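Local coordinates for tyrosinase (Aspergillus oryzae, PDB 6JU8), which probably oxidises L-tyrosine and L-dopa to L-dopaquinone with molecular oxygen at a dinuclear copper centre, at residues A[360-363]-A[364-367]. The protein carries 1 engineered substitution. Residues are numbered along the deposited sequence; the frame is centred on the assembly and turned at random.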
loop_
_atom_site.group_PDB
_atom_site.type_symbol
_atom_site.label_atom_id
_atom_site.label_comp_id
_atom_site.label_asym_id
_atom_site.label_seq_id
_atom_site.Cartn_x
_atom_site.Cartn_y
_atom_site.Cartn_z
ATOM N N MET A 360 10.732 5.539 8.083
ATOM C CA MET A 360 11.818 6.374 7.590
ATOM C C MET A 360 11.891 7.744 8.258
ATOM O O MET A 360 12.946 8.399 8.195
ATOM C CB MET A 360 11.788 6.518 6.064
ATOM C CG MET A 360 12.519 5.369 5.369
ATOM S SD MET A 360 14.327 5.551 5.433
ATOM C CE MET A 360 14.553 6.881 4.240
ATOM N N SER A 361 10.819 8.215 8.887
ATOM C CA SER A 361 10.910 9.547 9.513
ATOM C C SER A 361 11.436 9.500 10.930
ATOM O O SER A 361 11.614 10.566 11.529
ATOM C CB SER A 361 9.545 10.241 9.536
ATOM O OG SER A 361 8.736 9.625 10.531
ATOM N N SER A 362 11.710 8.326 11.457
ATOM C CA SER A 362 12.059 8.199 12.872
ATOM C C SER A 362 13.451 7.600 12.986
ATOM O O SER A 362 13.700 6.440 12.619
ATOM C CB SER A 362 11.006 7.289 13.530
ATOM O OG SER A 362 11.412 6.979 14.847
ATOM N N VAL A 363 14.417 8.381 13.482
ATOM C CA VAL A 363 15.811 7.900 13.544
ATOM C C VAL A 363 15.914 6.533 14.193
ATOM O O VAL A 363 16.635 5.670 13.661
ATOM C CB VAL A 363 16.708 8.912 14.278
ATOM C CG1 VAL A 363 18.040 8.303 14.692
ATOM C CG2 VAL A 363 16.962 10.111 13.359
ATOM N N PRO A 364 15.262 6.243 15.319
ATOM C CA PRO A 364 15.449 4.930 15.926
ATOM C C PRO A 364 15.077 3.752 15.042
ATOM O O PRO A 364 15.593 2.663 15.306
ATOM C CB PRO A 364 14.556 4.973 17.171
ATOM C CG PRO A 364 14.397 6.431 17.481
ATOM C CD PRO A 364 14.452 7.141 16.153
ATOM N N VAL A 365 14.212 3.901 14.033
ATOM C CA VAL A 365 13.755 2.752 13.268
ATOM C C VAL A 365 13.883 2.909 11.766
ATOM O O VAL A 365 13.495 1.985 11.037
ATOM C CB VAL A 365 12.306 2.347 13.636
ATOM C CG1 VAL A 365 12.231 1.871 15.083
ATOM C CG2 VAL A 365 11.339 3.496 13.376
ATOM N N ALA A 366 14.435 4.025 11.282
ATOM C CA ALA A 366 14.467 4.264 9.844
ATOM C C ALA A 366 15.237 3.200 9.085
ATOM O O ALA A 366 14.880 2.894 7.926
ATOM C CB ALA A 366 15.088 5.638 9.595
ATOM N N ALA A 367 16.301 2.653 9.673
ATOM C CA ALA A 367 17.145 1.706 8.933
ATOM C C ALA A 367 16.437 0.391 8.658
ATOM O O ALA A 367 16.893 -0.372 7.800
ATOM C CB ALA A 367 18.464 1.498 9.682
HETATM O O HOH W 1 17.137 3.021 12.616
#
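Ser-362 and Val-365 close a local turn in the loop between strand 356-357 and helix 371-389, in the tyrosinase central domain, beside the dinuclear copper site. The carbonyl of Ser-362 draws the chain together: its O accepts the N-H of Val-365 at 3.0 Å, moderately bent (154° at the hydrogen), with the donor above the carbonyl plane. A second, weak bond reaches the same Ser-362 O from Ala-366 N at 2.9 Å, so one acceptor is shared by two successive amides. Val-363 and Pro-364 take the two central positions with helix-like backbone angles, as in a type III beta-turn, and the proline has no N-H to offer. A chi1 of 171° swings Ser-362 OG beside its own carbonyl carbon, alongside the Pro-364 ring, where OG meets CD at 3.3 Å, while Val-365 CG2 lies 3.8 Å from that OG. At the junction the Val-363 and Pro-364 side chains cross at about a right angle, and the peptide link itself sets CD of Pro-364 3.4 Å from CB of Val-363. The turn lies against the type 3 dicopper centre, in the second shell of its histidine ligands. The Val-363 side chain touches the copper ligand His-98 and itself comes about 6 Å from a copper ion. Val-363 O receives a weak hydrogen bond from ND1 of the copper ligand His-71, and a water donates to the same Val-363 O at 2.9 Å while accepting from Ala-367 N. Met-360 O accepts from ND1 of another ligand, His-336, a second-shell bond that probably fixes the turn of that imidazole. Bends at chi2 and chi3 lay Met-360 SD beside Ala-366, 3.7 Å from its O and slightly farther from its CB, and helix 371-389 packs on both residues through Phe-372.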